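Long-range contacts in argonaute protein (Marinitoga piezophila, PDB 5I4A), which uses short guide RNAs with a 5'-hydroxyl end to find complementary DNA or RNA and cleaves the bound target strand: residues A[20-25]-A[69-74]; A[34-39]-A[62-67]; A[358-363]-A[391-396]. All blocks are in the same frame, centred on the assembly; numbering follows the deposited sequence.

Interaction 1 of 3, residues A[20-25]-A[69-74]; sequences LYFYNP and QYKVEK
The Tyr70 ring is covered on both faces. Asn24 lays its side-chain amide over one, the two planes 17° apart, with ND2 of Asn24 3.3 Å from CZ of Tyr70. OD1 of Asn24 accepts a hydrogen bond from N of Asp26, which helps hold the amide flat. CG of Gln69 lies over the centre of the opposite face. On Tyr21, the extended chain of Lys74 runs across one face as a CH-pi contact, Lys74 CD 3.6 Å from the ring centroid. Tyr21 CG stands anti to its carbonyl carbon (chi1 -70°), which turns the ring to Lys74. The hydroxyl of Tyr21 is hydrogen-bonded to OE1 of Glu76. At the edge of the Phe22 ring, near its plane, lies the carbonyl carbon C of Tyr70.

Phe22 and Lys71 form an antiparallel non-hydrogen-bonded pair. The flanking bonds run from Val72 N to Tyr21 O (2.9 Å) and from Tyr23 N to Tyr70 O (2.8 Å). Water 1 accepts from Tyr21 N and from NZ of Lys71, which also makes a salt bridge to Glu75. Replacing Tyr21 by an alanine is likely to leave the Lys74 chain without its aromatic platform and Glu76 without its hydroxyl partner. The contact joins the end of strand 16-22 to the short, weakly bonded strand 71-72 by few backbone bonds, with padded aromatic faces supplying much of the packing.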
loop_
_atom_site.group_PDB
_atom_site.type_symbol
_atom_site.label_atom_id
_atom_site.label_comp_id
_atom_site.label_asym_id
_atom_site.label_seq_id
_atom_site.Cartn_x
_atom_site.Cartn_y
_atom_site.Cartn_z
ATOM N N LEU A 20 27.330 14.721 22.789
ATOM C CA LEU A 20 28.714 15.127 22.983
ATOM C C LEU A 20 29.074 16.223 21.989
ATOM O O LEU A 20 28.529 16.280 20.885
ATOM C CB LEU A 20 29.664 13.939 22.808
ATOM C CG LEU A 20 29.326 12.674 23.600
ATOM C CD1 LEU A 20 30.321 11.573 23.286
ATOM C CD2 LEU A 20 29.307 12.972 25.084
ATOM N N TYR A 21 30.006 17.087 22.383
ATOM C CA TYR A 21 30.392 18.239 21.584
ATOM C C TYR A 21 31.880 18.202 21.268
ATOM O O TYR A 21 32.689 17.697 22.052
ATOM C CB TYR A 21 30.052 19.550 22.301
ATOM C CG TYR A 21 28.569 19.830 22.392
ATOM C CD1 TYR A 21 27.802 19.292 23.415
ATOM C CD2 TYR A 21 27.939 20.635 21.452
ATOM C CE1 TYR A 21 26.447 19.546 23.501
ATOM C CE2 TYR A 21 26.584 20.896 21.530
ATOM C CZ TYR A 21 25.844 20.350 22.558
ATOM O OH TYR A 21 24.496 20.607 22.641
ATOM N N PHE A 22 32.230 18.753 20.107
ATOM C CA PHE A 22 33.608 18.826 19.647
ATOM C C PHE A 22 33.830 20.172 18.975
ATOM O O PHE A 22 32.905 20.751 18.398
ATOM C CB PHE A 22 33.937 17.688 18.666
ATOM C CG PHE A 22 33.678 16.317 19.222
ATOM C CD1 PHE A 22 32.419 15.746 19.136
ATOM C CD2 PHE A 22 34.693 15.601 19.837
ATOM C CE1 PHE A 22 32.175 14.489 19.652
ATOM C CE2 PHE A 22 34.456 14.340 20.354
ATOM C CZ PHE A 22 33.197 13.784 20.261
ATOM N N TYR A 23 35.062 20.670 19.053
ATOM C CA TYR A 23 35.411 21.930 18.410
ATOM C C TYR A 23 36.754 21.803 17.707
ATOM O O TYR A 23 37.720 21.301 18.289
ATOM C CB TYR A 23 35.460 23.088 19.413
ATOM C CG TYR A 23 35.881 24.381 18.757
ATOM C CD1 TYR A 23 34.989 25.106 17.982
ATOM C CD2 TYR A 23 37.177 24.860 18.889
ATOM C CE1 TYR A 23 35.368 26.280 17.365
ATOM C CE2 TYR A 23 37.568 26.033 18.275
ATOM C CZ TYR A 23 36.660 26.738 17.514
ATOM O OH TYR A 23 37.043 27.906 16.901
ATOM N N ASN A 24 36.809 22.278 16.463
ATOM C CA ASN A 24 38.024 22.242 15.653
ATOM C C ASN A 24 38.264 23.638 15.095
ATOM O O ASN A 24 37.448 24.129 14.286
ATOM C CB ASN A 24 37.898 21.210 14.530
ATOM C CG ASN A 24 39.206 20.970 13.794
ATOM O OD1 ASN A 24 40.063 21.851 13.711
ATOM N ND2 ASN A 24 39.360 19.770 13.247
ATOM N N PRO A 25 39.357 24.310 15.475
ATOM C CA PRO A 25 39.610 25.660 14.948
ATOM C C PRO A 25 40.146 25.682 13.528
ATOM O O PRO A 25 39.983 26.701 12.843
ATOM C CB PRO A 25 40.647 26.225 15.928
ATOM C CG PRO A 25 41.389 25.014 16.398
ATOM C CD PRO A 25 40.369 23.901 16.464
ATOM N N GLN A 69 41.086 15.135 21.156
ATOM C CA GLN A 69 41.764 16.426 21.187
ATOM C C GLN A 69 40.828 17.576 20.839
ATOM O O GLN A 69 41.151 18.730 21.131
ATOM C CB GLN A 69 42.954 16.429 20.227
ATOM C CG GLN A 69 42.570 16.641 18.773
ATOM C CD GLN A 69 43.751 16.526 17.833
ATOM O OE1 GLN A 69 44.548 17.456 17.701
ATOM N NE2 GLN A 69 43.870 15.381 17.172
ATOM N N TYR A 70 39.686 17.288 20.220
ATOM C CA TYR A 70 38.686 18.301 19.916
ATOM C C TYR A 70 37.489 18.244 20.852
ATOM O O TYR A 70 36.583 19.075 20.724
ATOM C CB TYR A 70 38.209 18.159 18.467
ATOM C CG TYR A 70 39.317 18.248 17.444
ATOM C CD1 TYR A 70 40.080 19.401 17.317
ATOM C CD2 TYR A 70 39.597 17.181 16.601
ATOM C CE1 TYR A 70 41.093 19.487 16.384
ATOM C CE2 TYR A 70 40.607 17.257 15.665
ATOM C CZ TYR A 70 41.352 18.412 15.560
ATOM O OH TYR A 70 42.360 18.493 14.627
ATOM N N LYS A 71 37.463 17.297 21.788
ATOM C CA LYS A 71 36.304 17.136 22.656
ATOM C C LYS A 71 36.112 18.359 23.544
ATOM O O LYS A 71 37.070 18.908 24.094
ATOM C CB LYS A 71 36.440 15.884 23.522
ATOM C CG LYS A 71 35.240 15.671 24.435
ATOM C CD LYS A 71 35.215 14.292 25.058
ATOM C CE LYS A 71 33.791 13.903 25.437
ATOM N NZ LYS A 71 33.132 14.921 26.307
ATOM N N VAL A 72 34.858 18.773 23.682
ATOM C CA VAL A 72 34.477 19.945 24.459
ATOM C C VAL A 72 33.823 19.481 25.756
ATOM O O VAL A 72 33.194 18.418 25.813
ATOM C CB VAL A 72 33.547 20.855 23.621
ATOM C CG1 VAL A 72 32.654 21.729 24.490
ATOM C CG2 VAL A 72 34.378 21.720 22.681
ATOM N N GLU A 73 34.007 20.281 26.815
ATOM C CA GLU A 73 33.449 19.962 28.127
ATOM C C GLU A 73 31.948 19.690 28.077
ATOM O O GLU A 73 31.445 18.843 28.826
ATOM C CB GLU A 73 33.741 21.115 29.093
ATOM C CG GLU A 73 32.944 21.094 30.390
ATOM C CD GLU A 73 32.293 22.434 30.694
ATOM O OE1 GLU A 73 31.051 22.534 30.595
ATOM O OE2 GLU A 73 33.024 23.392 31.020
ATOM N N LYS A 74 31.226 20.381 27.200
ATOM C CA LYS A 74 29.768 20.343 27.215
ATOM C C LYS A 74 29.243 18.940 26.923
ATOM O O LYS A 74 29.664 18.287 25.964
ATOM C CB LYS A 74 29.217 21.337 26.193
ATOM C CG LYS A 74 27.729 21.613 26.312
ATOM C CD LYS A 74 27.259 22.521 25.186
ATOM C CE LYS A 74 25.919 23.164 25.502
ATOM N NZ LYS A 74 25.493 24.098 24.422
HETATM O O HOH W 1 31.610 16.761 24.753
#

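Interaction 2 of 3, residues A[34-39]-A[62-67]; sequences RNLSRV and ITPKNV. With nucleotides of chain B.
Leu36 and Val39 make a small apolar contact from helix 29-40 to the loop that holds Thr63, Pro64 and Val67, within the N-terminal domain. No hydrogen bond joins the two segments directly. Leu36 and Val39 lie three residues apart, so they project from neighbouring turns on one side of the helix.

The branch of Leu36 that does the touching is CD2. It approaches CG2 of Val67 at 3.9 Å, and the two side chains meet at a slant. The same methyl lies 4.3 Å from CD of Pro64. Val39 works with CG2, which also reaches Pro64 CD at 4.3 Å. The Pro64 ring therefore meets a methyl from each of the two helix residues. With CG1 anti to the carbonyl carbon (chi1 -62°), CG2 of Val39 falls between the backbone N and that carbon, where it touches the carbonyl oxygen of Thr63 at 3.3 Å. The methyl CG2 of Thr63 in turn packs against CB of Val39, 4.0 Å away.

The peptide bond before Pro64 is cis, so the chain bends sharply between Thr63 and Pro64. The Thr63 oxygen is not left to methyl contacts alone. It accepts a hydrogen bond from ND2 of Asn40, which also binds Leu36 O, so Asn40 bridges the helix end and the loop.

Arg34 takes no part here; its guanidinium reaches the RNA of chain B. Its NH2 is 3.5 Å from OP2 of U21, and its NH1 makes a weak hydrogen bond to another phosphate. Helix 29-40 thus stands between the RNA and the loop 62-67, which follows strand 51-56 and leads through a 3-10 segment that begins at Lys65 into strand 71-72.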
loop_
_atom_site.group_PDB
_atom_site.type_symbol
_atom_site.label_atom_id
_atom_site.label_comp_id
_atom_site.label_asym_id
_atom_site.label_seq_id
_atom_site.Cartn_x
_atom_site.Cartn_y
_atom_site.Cartn_z
ATOM N N ARG A 34 31.128 16.583 8.583
ATOM C CA ARG A 34 30.991 15.648 7.470
ATOM C C ARG A 34 32.058 14.561 7.522
ATOM O O ARG A 34 31.761 13.379 7.311
ATOM C CB ARG A 34 31.060 16.397 6.141
ATOM C CG ARG A 34 31.085 15.486 4.924
ATOM C CD ARG A 34 29.749 15.480 4.201
ATOM N NE ARG A 34 29.873 15.962 2.827
ATOM C CZ ARG A 34 29.638 15.221 1.749
ATOM N NH1 ARG A 34 29.249 13.959 1.877
ATOM N NH2 ARG A 34 29.780 15.747 0.539
ATOM N N ASN A 35 33.307 14.939 7.800
ATOM C CA ASN A 35 34.369 13.943 7.899
ATOM C C ASN A 35 34.142 13.013 9.085
ATOM O O ASN A 35 34.405 11.809 8.995
ATOM C CB ASN A 35 35.731 14.629 8.005
ATOM C CG ASN A 35 36.024 15.525 6.816
ATOM O OD1 ASN A 35 35.322 15.481 5.804
ATOM N ND2 ASN A 35 37.067 16.338 6.930
ATOM N N LEU A 36 33.650 13.553 10.202
ATOM C CA LEU A 36 33.350 12.711 11.357
ATOM C C LEU A 36 32.217 11.740 11.052
ATOM O O LEU A 36 32.252 10.580 11.480
ATOM C CB LEU A 36 33.006 13.580 12.564
ATOM C CG LEU A 36 34.185 14.360 13.144
ATOM C CD1 LEU A 36 33.735 15.254 14.286
ATOM C CD2 LEU A 36 35.271 13.398 13.601
ATOM N N SER A 37 31.202 12.197 10.314
ATOM C CA SER A 37 30.107 11.312 9.931
ATOM C C SER A 37 30.603 10.177 9.045
ATOM O O SER A 37 30.200 9.021 9.217
ATOM C CB SER A 37 29.018 12.110 9.213
ATOM O OG SER A 37 28.655 13.271 9.939
ATOM N N ARG A 38 31.491 10.492 8.099
ATOM C CA ARG A 38 31.944 9.500 7.130
ATOM C C ARG A 38 32.714 8.371 7.802
ATOM O O ARG A 38 32.506 7.193 7.486
ATOM C CB ARG A 38 32.809 10.182 6.069
ATOM C CG ARG A 38 32.983 9.393 4.787
ATOM C CD ARG A 38 34.025 10.044 3.892
ATOM N NE ARG A 38 35.359 9.518 4.159
ATOM C CZ ARG A 38 36.200 10.015 5.060
ATOM N NH1 ARG A 38 35.860 11.066 5.793
ATOM N NH2 ARG A 38 37.383 9.456 5.229
ATOM N N VAL A 39 33.608 8.706 8.735
ATOM C CA VAL A 39 34.460 7.688 9.342
ATOM C C VAL A 39 33.757 6.919 10.454
ATOM O O VAL A 39 34.197 5.817 10.805
ATOM C CB VAL A 39 35.755 8.315 9.882
ATOM C CG1 VAL A 39 36.554 8.938 8.747
ATOM C CG2 VAL A 39 35.438 9.353 10.942
ATOM N N ILE A 62 34.527 6.699 19.240
ATOM C CA ILE A 62 34.502 7.561 18.063
ATOM C C ILE A 62 35.834 7.473 17.326
ATOM O O ILE A 62 36.903 7.327 17.927
ATOM C CB ILE A 62 34.164 9.010 18.470
ATOM C CG1 ILE A 62 32.783 9.060 19.126
ATOM C CG2 ILE A 62 34.203 9.947 17.268
ATOM C CD1 ILE A 62 32.381 10.438 19.606
ATOM N N THR A 63 35.758 7.554 16.002
ATOM C CA THR A 63 36.914 7.518 15.112
ATOM C C THR A 63 37.096 8.905 14.478
ATOM O O THR A 63 36.110 9.552 14.137
ATOM C CB THR A 63 36.717 6.425 14.021
ATOM O OG1 THR A 63 36.790 5.127 14.625
ATOM C CG2 THR A 63 37.744 6.523 12.902
ATOM N N PRO A 64 38.348 9.379 14.332
ATOM C CA PRO A 64 39.616 8.739 14.708
ATOM C C PRO A 64 39.867 8.708 16.209
ATOM O O PRO A 64 39.152 9.355 16.974
ATOM C CB PRO A 64 40.665 9.604 14.005
ATOM C CG PRO A 64 40.027 10.934 13.875
ATOM C CD PRO A 64 38.570 10.663 13.644
ATOM N N LYS A 65 40.887 7.949 16.614
ATOM C CA LYS A 65 41.210 7.836 18.032
ATOM C C LYS A 65 41.508 9.201 18.640
ATOM O O LYS A 65 40.946 9.565 19.677
ATOM C CB LYS A 65 42.393 6.891 18.226
ATOM C CG LYS A 65 42.676 6.545 19.680
ATOM C CD LYS A 65 44.169 6.455 19.930
ATOM C CE LYS A 65 44.587 5.054 20.322
ATOM N NZ LYS A 65 45.926 4.717 19.756
ATOM N N ASN A 66 42.378 9.984 17.995
ATOM C CA ASN A 66 42.775 11.256 18.604
ATOM C C ASN A 66 41.681 12.323 18.556
ATOM O O ASN A 66 41.979 13.483 18.874
ATOM C CB ASN A 66 44.058 11.789 17.954
ATOM C CG ASN A 66 43.891 12.152 16.468
ATOM O OD1 ASN A 66 42.803 12.478 15.997
ATOM N ND2 ASN A 66 44.997 12.115 15.737
ATOM N N VAL A 67 40.443 11.986 18.185
ATOM C CA VAL A 67 39.382 12.983 18.136
ATOM C C VAL A 67 39.115 13.580 19.510
ATOM O O VAL A 67 38.496 14.644 19.610
ATOM C CB VAL A 67 38.092 12.379 17.537
ATOM C CG1 VAL A 67 37.364 11.520 18.563
ATOM C CG2 VAL A 67 37.179 13.478 17.005
ATOM P P U B 21 30.873 12.538 -2.416
ATOM O OP1 U B 21 32.115 12.523 -3.242
ATOM O OP2 U B 21 31.016 12.790 -0.964
ATOM O "O5'" U B 21 29.799 13.600 -2.947
ATOM C "C5'" U B 21 29.825 14.089 -4.293
ATOM C "C4'" U B 21 29.822 12.943 -5.281
ATOM O "O4'" U B 21 28.465 12.474 -5.489
ATOM C "C3'" U B 21 30.429 13.179 -6.676
ATOM O "O3'" U B 21 31.556 12.331 -6.902
ATOM C "C2'" U B 21 29.318 12.765 -7.654
ATOM O "O2'" U B 21 29.778 11.985 -8.742
ATOM C "C1'" U B 21 28.354 11.957 -6.788
ATOM N N1 U B 21 26.963 12.059 -7.263
ATOM C C2 U B 21 26.549 11.096 -8.173
ATOM O O2 U B 21 27.235 10.185 -8.553
ATOM N N3 U B 21 25.280 11.191 -8.652
ATOM C C4 U B 21 24.377 12.163 -8.322
ATOM O O4 U B 21 23.260 12.124 -8.832
ATOM C C5 U B 21 24.846 13.146 -7.390
ATOM C C6 U B 21 26.099 13.071 -6.906
#

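Interaction 3 of 3, residues A[358-363]-A[391-396]; sequences FTVKNT and RNFPDN
Val360 places its methyl CG2 against the Phe393 ring, 3.7 Å from CE1 and 4.0 Å from CD1. The two side chains cross at a slant. With CG1 anti to the backbone N (chi1 176°), CG2 is the branch turned to the ring. CB of Val360 also meets CD of Pro394 at 4.2 Å. That same Pro394 CD lies over one face of the Phe393 ring, offset toward its rim, so Val360 packs on two residues that already pack on each other.

Asn392 makes the direct polar link. Its ND2 gives a weak hydrogen bond to Phe358 O, at 3.4 Å and with an angle of 154° at the hydrogen. The methylene CB of Asn392 is 3.3 Å from the same oxygen, and its ND2 also comes to 4.1 Å from the methyl CG2 of Thr359.

The segments lie in the Mid domain. Helix 387-392 ends here, and Phe393 is the first residue to leave the helical conformation, on the way to strand 398-403 of the parallel sheet. Phe358 and Thr359 both face Asn354 in a G1 beta bulge. Phe393 turns its ring inward, against Ala375 and Val377 of strand 374-379 and edge-to-face with Phe301.

Two waters add indirect links, one between backbones and one between side chains. Water 2 accepts from Val360 N at 2.6 Å and donates to Asn392 O. Water 3 donates to OD1 of Asn396 and, weakly, to OD1 of Asn362. ND2 of Asn396 is held by the carbonyl oxygens of Ile366 and Ile369.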
loop_
_atom_site.group_PDB
_atom_site.type_symbol
_atom_site.label_atom_id
_atom_site.label_comp_id
_atom_site.label_asym_id
_atom_site.label_seq_id
_atom_site.Cartn_x
_atom_site.Cartn_y
_atom_site.Cartn_z
ATOM N N PHE A 358 -9.082 7.683 -27.919
ATOM C CA PHE A 358 -9.967 7.219 -26.848
ATOM C C PHE A 358 -11.187 8.129 -26.726
ATOM O O PHE A 358 -11.536 8.608 -25.645
ATOM C CB PHE A 358 -9.213 7.096 -25.522
ATOM C CG PHE A 358 -8.063 6.136 -25.580
ATOM C CD1 PHE A 358 -8.286 4.769 -25.546
ATOM C CD2 PHE A 358 -6.761 6.594 -25.692
ATOM C CE1 PHE A 358 -7.231 3.881 -25.612
ATOM C CE2 PHE A 358 -5.700 5.710 -25.757
ATOM C CZ PHE A 358 -5.936 4.350 -25.715
ATOM N N THR A 359 -11.841 8.358 -27.863
ATOM C CA THR A 359 -12.992 9.237 -27.965
ATOM C C THR A 359 -14.172 8.480 -28.562
ATOM O O THR A 359 -14.008 7.472 -29.254
ATOM C CB THR A 359 -12.682 10.465 -28.831
ATOM O OG1 THR A 359 -12.208 10.036 -30.114
ATOM C CG2 THR A 359 -11.627 11.336 -28.167
ATOM N N VAL A 360 -15.368 8.988 -28.287
ATOM C CA VAL A 360 -16.612 8.431 -28.801
ATOM C C VAL A 360 -17.408 9.562 -29.431
ATOM O O VAL A 360 -17.480 10.665 -28.876
ATOM C CB VAL A 360 -17.432 7.741 -27.688
ATOM C CG1 VAL A 360 -18.768 7.254 -28.224
ATOM C CG2 VAL A 360 -16.643 6.591 -27.079
ATOM N N LYS A 361 -17.996 9.300 -30.595
ATOM C CA LYS A 361 -18.834 10.297 -31.245
ATOM C C LYS A 361 -20.162 10.376 -30.499
ATOM O O LYS A 361 -20.826 9.357 -30.281
ATOM C CB LYS A 361 -19.033 9.966 -32.726
ATOM C CG LYS A 361 -19.930 8.776 -33.035
ATOM C CD LYS A 361 -19.596 8.155 -34.380
ATOM C CE LYS A 361 -20.795 8.165 -35.315
ATOM N NZ LYS A 361 -20.661 7.145 -36.394
ATOM N N ASN A 362 -20.519 11.577 -30.056
ATOM C CA ASN A 362 -21.798 11.764 -29.390
ATOM C C ASN A 362 -22.920 11.651 -30.413
ATOM O O ASN A 362 -22.852 12.242 -31.494
ATOM C CB ASN A 362 -21.845 13.121 -28.687
ATOM C CG ASN A 362 -22.605 13.074 -27.373
ATOM O OD1 ASN A 362 -23.225 12.065 -27.034
ATOM N ND2 ASN A 362 -22.566 14.174 -26.628
ATOM N N THR A 363 -23.941 10.864 -30.084
ATOM C CA THR A 363 -25.090 10.668 -30.954
ATOM C C THR A 363 -26.358 10.896 -30.148
ATOM O O THR A 363 -26.331 10.973 -28.918
ATOM C CB THR A 363 -25.111 9.263 -31.573
ATOM O OG1 THR A 363 -25.466 8.305 -30.570
ATOM C CG2 THR A 363 -23.750 8.906 -32.142
ATOM N N ARG A 391 -11.587 9.803 -19.155
ATOM C CA ARG A 391 -11.795 11.248 -19.180
ATOM C C ARG A 391 -12.737 11.666 -20.304
ATOM O O ARG A 391 -13.571 12.561 -20.122
ATOM C CB ARG A 391 -10.437 11.936 -19.313
ATOM C CG ARG A 391 -10.423 13.444 -19.457
ATOM C CD ARG A 391 -8.995 13.920 -19.207
ATOM N NE ARG A 391 -8.677 15.208 -19.810
ATOM C CZ ARG A 391 -7.528 15.850 -19.618
ATOM N NH1 ARG A 391 -6.595 15.326 -18.831
ATOM N NH2 ARG A 391 -7.312 17.019 -20.206
ATOM N N ASN A 392 -12.631 11.023 -21.467
ATOM C CA ASN A 392 -13.387 11.426 -22.646
ATOM C C ASN A 392 -14.678 10.643 -22.831
ATOM O O ASN A 392 -15.492 11.015 -23.684
ATOM C CB ASN A 392 -12.520 11.274 -23.896
ATOM C CG ASN A 392 -11.205 12.009 -23.775
ATOM O OD1 ASN A 392 -11.140 13.084 -23.181
ATOM N ND2 ASN A 392 -10.147 11.427 -24.328
ATOM N N PHE A 393 -14.887 9.582 -22.061
ATOM C CA PHE A 393 -16.057 8.747 -22.250
ATOM C C PHE A 393 -17.319 9.484 -21.804
ATOM O O PHE A 393 -17.274 10.303 -20.882
ATOM C CB PHE A 393 -15.912 7.449 -21.470
ATOM C CG PHE A 393 -16.464 6.262 -22.185
ATOM C CD1 PHE A 393 -15.820 5.751 -23.300
ATOM C CD2 PHE A 393 -17.630 5.662 -21.753
ATOM C CE1 PHE A 393 -16.330 4.660 -23.966
ATOM C CE2 PHE A 393 -18.144 4.577 -22.416
ATOM C CZ PHE A 393 -17.494 4.072 -23.523
ATOM N N PRO A 394 -18.454 9.223 -22.456
ATOM C CA PRO A 394 -19.710 9.856 -22.032
ATOM C C PRO A 394 -20.014 9.536 -20.576
ATOM O O PRO A 394 -19.920 8.385 -20.141
ATOM C CB PRO A 394 -20.751 9.251 -22.982
ATOM C CG PRO A 394 -19.972 8.820 -24.181
ATOM C CD PRO A 394 -18.629 8.395 -23.663
ATOM N N ASP A 395 -20.380 10.570 -19.820
ATOM C CA ASP A 395 -20.551 10.429 -18.381
ATOM C C ASP A 395 -21.845 9.726 -17.999
ATOM O O ASP A 395 -21.982 9.297 -16.850
ATOM C CB ASP A 395 -20.492 11.802 -17.709
ATOM C CG ASP A 395 -19.148 12.478 -17.890
ATOM O OD1 ASP A 395 -18.119 11.770 -17.896
ATOM O OD2 ASP A 395 -19.120 13.718 -18.035
ATOM N N ASN A 396 -22.792 9.595 -18.924
ATOM C CA ASN A 396 -24.023 8.876 -18.626
ATOM C C ASN A 396 -23.883 7.368 -18.799
ATOM O O ASN A 396 -24.868 6.645 -18.620
ATOM C CB ASN A 396 -25.166 9.402 -19.500
ATOM C CG ASN A 396 -24.857 9.323 -20.982
ATOM O OD1 ASN A 396 -23.706 9.452 -21.397
ATOM N ND2 ASN A 396 -25.891 9.113 -21.790
HETATM O O HOH W 2 -15.629 10.765 -26.421
HETATM O O HOH W 3 -23.486 11.163 -23.748
#

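Interactions 1 and 2 belong to the N-terminal domain, with centres about 12 Å apart. They touch where Phe22 CZ meets Ile62 CD1 at 3.5 Å. Both are partly buried. Interaction 1 pairs the end of strand 16-22 with the short strand 71-72 and has direct backbone bonds. Interaction 2 sets a helix against a loop mainly by apolar packing, with no direct hydrogen bond between its segments. Along the chain it falls between the two segments of interaction 1. Interaction 3 is a surface contact in the Mid domain, its centre about 71 Å from that of interaction 1. It mixes apolar packing with one weak direct bond and bridging waters.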